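Local atomic coordinates of probable chitinase (Chromobacterium violaceum, PDB entry 5JH8), a protein that probably binds chitin and, as a TIM-barrel member of glycosyl hydrolase family 18, may hydrolyse it. Residues Gly74-Asp79 / Asp111-Ala116; Tyr161-Leu166 / Asp201-Arg206. One frame throughout, in Å; residues are numbered along the deposited sequence.

Contact 1 of 2, residues Gly74-Asp79 / Asp111-Ala116. With HIS (histidine), chain F.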
loop_
_atom_site.group_PDB
_atom_site.type_symbol
_atom_site.label_atom_id
_atom_site.label_comp_id
_atom_site.label_asym_id
_atom_site.label_seq_id
_atom_site.Cartn_x
_atom_site.Cartn_y
_atom_site.Cartn_z
ATOM N N GLY A 74 -5.574 -17.460 5.215
ATOM C CA GLY A 74 -5.073 -16.452 4.319
ATOM C C GLY A 74 -6.078 -15.389 3.952
ATOM O O GLY A 74 -5.831 -14.635 3.005
ATOM N N ASN A 75 -7.201 -15.299 4.667
ATOM C CA ASN A 75 -8.253 -14.337 4.363
ATOM C C ASN A 75 -8.219 -13.148 5.306
ATOM O O ASN A 75 -7.969 -13.298 6.505
ATOM C CB ASN A 75 -9.632 -14.975 4.503
ATOM C CG ASN A 75 -9.895 -16.020 3.455
ATOM O OD1 ASN A 75 -9.526 -15.854 2.294
ATOM N ND2 ASN A 75 -10.524 -17.112 3.860
ATOM N N TRP A 76 -8.492 -11.966 4.760
ATOM C CA TRP A 76 -8.721 -10.807 5.605
ATOM C C TRP A 76 -9.865 -11.102 6.559
ATOM O O TRP A 76 -10.885 -11.666 6.158
ATOM C CB TRP A 76 -9.073 -9.585 4.756
ATOM C CG TRP A 76 -7.975 -9.100 3.893
ATOM C CD1 TRP A 76 -7.898 -9.194 2.537
ATOM C CD2 TRP A 76 -6.782 -8.427 4.318
ATOM N NE1 TRP A 76 -6.734 -8.622 2.092
ATOM C CE2 TRP A 76 -6.034 -8.139 3.165
ATOM C CE3 TRP A 76 -6.276 -8.039 5.564
ATOM C CZ2 TRP A 76 -4.816 -7.479 3.220
ATOM C CZ3 TRP A 76 -5.059 -7.363 5.605
ATOM C CH2 TRP A 76 -4.349 -7.108 4.447
ATOM N N SER A 77 -9.698 -10.712 7.821
ATOM C CA SER A 77 -10.654 -11.062 8.867
ATOM C C SER A 77 -11.168 -9.826 9.601
ATOM O O SER A 77 -10.465 -9.250 10.443
ATOM C CB SER A 77 -10.020 -12.031 9.848
ATOM O OG SER A 77 -10.878 -12.217 10.950
ATOM N N ALA A 78 -12.419 -9.463 9.326
ATOM C CA ALA A 78 -13.066 -8.422 10.110
ATOM C C ALA A 78 -13.133 -8.809 11.581
ATOM O O ALA A 78 -13.013 -7.946 12.457
ATOM C CB ALA A 78 -14.476 -8.166 9.571
ATOM N N ASP A 79 -13.306 -10.102 11.873
ATOM C CA ASP A 79 -13.392 -10.555 13.260
ATOM C C ASP A 79 -12.086 -10.317 14.016
ATOM O O ASP A 79 -12.108 -9.913 15.184
ATOM C CB ASP A 79 -13.776 -12.033 13.316
ATOM C CG ASP A 79 -15.237 -12.285 12.965
ATOM O OD1 ASP A 79 -16.036 -11.320 12.955
ATOM O OD2 ASP A 79 -15.588 -13.454 12.709
ATOM N N ASP A 111 -1.712 -2.876 8.913
ATOM C CA ASP A 111 -2.368 -3.097 7.623
ATOM C C ASP A 111 -3.602 -3.935 7.915
ATOM O O ASP A 111 -3.608 -5.156 7.723
ATOM C CB ASP A 111 -1.435 -3.773 6.639
ATOM C CG ASP A 111 -2.059 -3.912 5.272
ATOM O OD1 ASP A 111 -3.155 -3.352 5.055
ATOM O OD2 ASP A 111 -1.478 -4.582 4.400
ATOM N N PHE A 112 -4.631 -3.285 8.454
ATOM C CA PHE A 112 -5.897 -3.951 8.754
ATOM C C PHE A 112 -6.894 -3.598 7.657
ATOM O O PHE A 112 -7.288 -2.434 7.521
ATOM C CB PHE A 112 -6.472 -3.535 10.107
ATOM C CG PHE A 112 -5.844 -4.214 11.301
ATOM C CD1 PHE A 112 -4.621 -4.887 11.242
ATOM C CD2 PHE A 112 -6.493 -4.135 12.507
ATOM C CE1 PHE A 112 -4.079 -5.456 12.378
ATOM C CE2 PHE A 112 -5.969 -4.704 13.622
ATOM C CZ PHE A 112 -4.765 -5.369 13.564
ATOM N N GLU A 113 -7.261 -4.597 6.867
ATOM C CA GLU A 113 -8.175 -4.409 5.760
ATOM C C GLU A 113 -9.453 -5.182 6.065
ATOM O O GLU A 113 -9.487 -6.087 6.911
ATOM C CB GLU A 113 -7.504 -4.826 4.449
ATOM C CG GLU A 113 -6.201 -4.046 4.259
ATOM C CD GLU A 113 -5.530 -4.207 2.914
ATOM O OE1 GLU A 113 -6.193 -4.553 1.919
ATOM O OE2 GLU A 113 -4.300 -3.973 2.865
ATOM N N ALA A 114 -10.544 -4.771 5.421
ATOM C CA ALA A 114 -11.858 -5.333 5.697
ATOM C C ALA A 114 -12.308 -5.038 7.126
ATOM O O ALA A 114 -13.106 -5.791 7.706
ATOM C CB ALA A 114 -11.908 -6.833 5.392
ATOM N N VAL A 115 -11.850 -3.917 7.689
ATOM C CA VAL A 115 -12.406 -3.478 8.959
ATOM C C VAL A 115 -13.895 -3.234 8.766
ATOM O O VAL A 115 -14.305 -2.515 7.843
ATOM C CB VAL A 115 -11.672 -2.231 9.477
ATOM C CG1 VAL A 115 -12.375 -1.637 10.680
ATOM C CG2 VAL A 115 -10.224 -2.561 9.813
ATOM N N ALA A 116 -14.714 -3.844 9.627
ATOM C CA ALA A 116 -16.164 -3.730 9.508
ATOM C C ALA A 116 -16.616 -2.302 9.780
ATOM O O ALA A 116 -16.067 -1.607 10.636
ATOM C CB ALA A 116 -16.851 -4.653 10.512
HETATM N N HIS F . -2.927 -5.972 -1.208
HETATM C CA HIS F . -1.959 -6.425 -0.215
HETATM C C HIS F . -2.223 -7.882 0.136
HETATM O O HIS F . -3.333 -8.402 -0.037
HETATM C CB HIS F . -2.016 -5.542 1.035
HETATM C CG HIS F . -1.483 -4.157 0.824
HETATM N ND1 HIS F . -1.119 -3.334 1.867
HETATM C CD2 HIS F . -1.271 -3.444 -0.308
HETATM C CE1 HIS F . -0.682 -2.184 1.388
HETATM N NE2 HIS F . -0.785 -2.215 0.071
HETATM O OXT HIS F . -1.313 -8.574 0.596
HETATM O O HOH W 1 -13.695 -5.243 11.784
#
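Asp111 and Glu113 form the Asp-x-Glu end of the family 18 signature, just past barrel strand 107-111, and the Trp76 indole forms a wall beside them in the pocket that holds the free histidine. In active relatives the glutamate of this motif is the proton donor. Glu113 CB sits 3.5 Å from the centroid of the Trp76 six-membered ring, only 8° off its normal: a CH-pi contact over the face. CG is held beside the backbone N (chi1 -56°) and the chain is extended beyond it, carrying the carboxylate across the ring face until CD is 3.4 Å from Trp76 CZ2, its plane 18° from that of the indole. At the ring edge, CZ3 meets Asp111 O at 3.4 Å. Asp111 OD1 and Glu113 OE2 approach to 2.5 Å. Farther along, Ala78 CB rests on Ala114 O, and a water accepts from Ala116 N and donates to Ala78 O. No direct hydrogen bond joins the segments; the indole face packs against Glu113 from CB to CD, which would restrict that side chain. Asp111 OD2 takes the ligand ND1-H at 2.8 Å, while Glu113 OE2 lies only against the ligand CB (3.3 Å).

Contact 2 of 2, residues Tyr161-Leu166 / Asp201-Arg206. With EDO (1,2-ethanediol), chain C.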
loop_
_atom_site.group_PDB
_atom_site.type_symbol
_atom_site.label_atom_id
_atom_site.label_comp_id
_atom_site.label_asym_id
_atom_site.label_seq_id
_atom_site.Cartn_x
_atom_site.Cartn_y
_atom_site.Cartn_z
ATOM N N TYR A 161 -13.016 3.369 8.391
ATOM C CA TYR A 161 -11.788 4.160 8.391
ATOM C C TYR A 161 -12.122 5.645 8.543
ATOM O O TYR A 161 -12.600 6.294 7.604
ATOM C CB TYR A 161 -10.983 3.899 7.131
ATOM C CG TYR A 161 -10.633 2.440 6.975
ATOM C CD1 TYR A 161 -9.501 1.917 7.583
ATOM C CD2 TYR A 161 -11.451 1.582 6.270
ATOM C CE1 TYR A 161 -9.167 0.589 7.469
ATOM C CE2 TYR A 161 -11.153 0.240 6.160
ATOM C CZ TYR A 161 -10.003 -0.261 6.748
ATOM O OH TYR A 161 -9.736 -1.606 6.617
ATOM N N ASP A 162 -11.897 6.173 9.743
ATOM C CA ASP A 162 -12.126 7.583 10.064
ATOM C C ASP A 162 -10.767 8.262 9.922
ATOM O O ASP A 162 -9.936 8.227 10.834
ATOM C CB ASP A 162 -12.651 7.668 11.490
ATOM C CG ASP A 162 -12.902 9.088 11.967
ATOM O OD1 ASP A 162 -12.409 10.068 11.354
ATOM O OD2 ASP A 162 -13.622 9.215 12.981
ATOM N N LEU A 163 -10.498 8.832 8.745
ATOM C CA LEU A 163 -9.156 9.357 8.484
ATOM C C LEU A 163 -8.783 10.453 9.468
ATOM O O LEU A 163 -7.625 10.549 9.895
ATOM C CB LEU A 163 -9.029 9.890 7.060
ATOM C CG LEU A 163 -8.577 8.881 6.003
ATOM C CD1 LEU A 163 -9.545 7.751 5.815
ATOM C CD2 LEU A 163 -8.324 9.581 4.688
ATOM N N ARG A 164 -9.729 11.327 9.802
ATOM C CA ARG A 164 -9.425 12.383 10.762
ATOM C C ARG A 164 -8.890 11.803 12.071
ATOM O O ARG A 164 -7.855 12.247 12.589
ATOM C CB ARG A 164 -10.659 13.250 11.003
ATOM C CG ARG A 164 -10.381 14.556 11.724
ATOM C CD ARG A 164 -11.630 15.446 11.818
ATOM N NE ARG A 164 -11.978 16.101 10.554
ATOM C CZ ARG A 164 -11.481 17.265 10.144
ATOM N NH1 ARG A 164 -10.618 17.940 10.899
ATOM N NH2 ARG A 164 -11.852 17.760 8.975
ATOM N N ALA A 165 -9.570 10.788 12.610
ATOM C CA ALA A 165 -9.146 10.196 13.878
ATOM C C ALA A 165 -7.835 9.427 13.713
ATOM O O ALA A 165 -6.917 9.536 14.540
ATOM C CB ALA A 165 -10.235 9.279 14.437
ATOM N N LEU A 166 -7.731 8.637 12.650
ATOM C CA LEU A 166 -6.548 7.814 12.461
ATOM C C LEU A 166 -5.322 8.687 12.246
ATOM O O LEU A 166 -4.240 8.406 12.772
ATOM C CB LEU A 166 -6.761 6.885 11.261
ATOM C CG LEU A 166 -7.886 5.838 11.389
ATOM C CD1 LEU A 166 -8.187 5.134 10.064
ATOM C CD2 LEU A 166 -7.531 4.810 12.453
ATOM N N ASP A 201 -7.238 15.001 -1.865
ATOM C CA ASP A 201 -7.952 16.190 -1.401
ATOM C C ASP A 201 -8.721 15.860 -0.131
ATOM O O ASP A 201 -8.735 16.630 0.837
ATOM C CB ASP A 201 -8.969 16.641 -2.459
ATOM C CG ASP A 201 -8.353 17.264 -3.695
ATOM O OD1 ASP A 201 -7.151 17.522 -3.720
ATOM O OD2 ASP A 201 -9.119 17.543 -4.641
ATOM N N TYR A 202 -9.421 14.729 -0.146
ATOM C CA TYR A 202 -10.205 14.297 0.998
ATOM C C TYR A 202 -9.305 14.071 2.204
ATOM O O TYR A 202 -9.607 14.508 3.319
ATOM C CB TYR A 202 -10.953 13.016 0.604
ATOM C CG TYR A 202 -11.733 12.344 1.710
ATOM C CD1 TYR A 202 -13.022 12.728 2.008
ATOM C CD2 TYR A 202 -11.173 11.316 2.451
ATOM C CE1 TYR A 202 -13.717 12.120 3.023
ATOM C CE2 TYR A 202 -11.860 10.702 3.477
ATOM C CZ TYR A 202 -13.134 11.099 3.746
ATOM O OH TYR A 202 -13.810 10.486 4.774
ATOM N N ALA A 203 -8.176 13.386 1.988
ATOM C CA ALA A 203 -7.268 13.049 3.081
ATOM C C ALA A 203 -6.647 14.292 3.706
ATOM O O ALA A 203 -6.608 14.397 4.934
ATOM C CB ALA A 203 -6.186 12.092 2.587
ATOM N N VAL A 204 -6.144 15.230 2.889
ATOM C CA VAL A 204 -5.392 16.362 3.442
ATOM C C VAL A 204 -6.304 17.397 4.080
ATOM O O VAL A 204 -5.841 18.218 4.884
ATOM C CB VAL A 204 -4.400 17.008 2.456
ATOM C CG1 VAL A 204 -3.438 15.976 1.881
ATOM C CG2 VAL A 204 -5.117 17.739 1.350
ATOM N N GLU A 205 -7.593 17.383 3.761
ATOM C CA GLU A 205 -8.520 18.204 4.518
ATOM C C GLU A 205 -8.657 17.694 5.947
ATOM O O GLU A 205 -8.896 18.480 6.873
ATOM C CB GLU A 205 -9.886 18.193 3.831
ATOM C CG GLU A 205 -10.931 19.022 4.555
ATOM C CD GLU A 205 -12.241 19.097 3.788
ATOM O OE1 GLU A 205 -12.204 19.257 2.554
ATOM O OE2 GLU A 205 -13.322 19.000 4.412
ATOM N N ARG A 206 -8.502 16.383 6.141
ATOM C CA ARG A 206 -8.786 15.717 7.398
ATOM C C ARG A 206 -7.551 15.385 8.211
ATOM O O ARG A 206 -7.673 15.158 9.427
ATOM C CB ARG A 206 -9.581 14.437 7.112
ATOM C CG ARG A 206 -11.026 14.752 6.736
ATOM C CD ARG A 206 -11.721 13.658 5.951
ATOM N NE ARG A 206 -13.070 14.075 5.575
ATOM C CZ ARG A 206 -13.358 14.877 4.558
ATOM N NH1 ARG A 206 -12.403 15.362 3.781
ATOM N NH2 ARG A 206 -14.627 15.190 4.316
HETATM C C1 EDO C . -16.397 12.985 7.787
HETATM O O1 EDO C . -15.704 13.324 6.579
HETATM C C2 EDO C . -15.468 13.146 8.983
HETATM O O2 EDO C . -14.133 13.382 8.526
HETATM O O HOH W 2 -12.823 9.101 6.975
HETATM O O HOH W 3 -6.255 14.210 11.589
HETATM O O HOH W 4 -10.644 20.347 7.768
HETATM O O HOH W 5 -13.962 17.718 6.774
#
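Arg164 runs with CG opposite its backbone N (chi1 -167°) and bends at chi3 (-75°), which brings its guanidinium over residues 205-206, where two outer helices of the TIM barrel meet. There Arg206 CA lies 4.0 Å above one face of the Arg164 guanidinium, toward its rim. Arg206 CG stands beside the backbone N, the chain is extended as far as NE, and the two arginines cross at about a right angle. The Arg206 guanidinium has Tyr202 CE1 over the centre of one face and a water over the other, while Arg206 NH1 donates to a lone pair of Tyr202 O at 3.0 Å. A 1,2-ethanediol, probably from the crystallisation liquor, meets its edge, O1 accepting from Arg206 NE at 2.9 Å.

Deeper in, Leu163 CD2 touches the Tyr202 ring edge at CE2 (3.9 Å) and Ala203 CB; the Tyr202 hydroxyl is hydrogen-bonded to Glu153. Asp162 N-caps helix 163-169, OD1 accepting from Ala165 N. Arg164 CA makes a CH...O contact of 3.5 Å with Arg206 O.

One water donates to both Arg164 O and Arg206 O; two others join Arg164 NH2 to Glu205 O and OE2. Residues 163-166 thus meet 201-206 through an apolar core and a solvated polar rim. There Glu205 OE2 makes a long, charge-only pair with Arg206 NH1 (3.8 Å), which with the water bridges would probably ease the proximity of two like-charged arginines.

How the contacts relate
Tyr161 joins the two contacts, although their centres are 20 Å apart. From the start of contact 2 its side chain reaches the loop of contact 1, where Tyr161 OH makes a probable hydrogen bond of 2.7 Å to Phe112 O and lies 3.3 Å from Val115 N. That loop residue, Phe112, sits between Asp111 and Glu113, so this bond probably holds the backbone between the two pocket acids. Contact 1 lines the histidine site, and the Glu113 side chain is also about 6 Å from the bound dimethylated selenomethionine. Contact 2 contributes no residue to either ligand pocket; it packs helices 163-169 and 193-206 on the outside of the barrel.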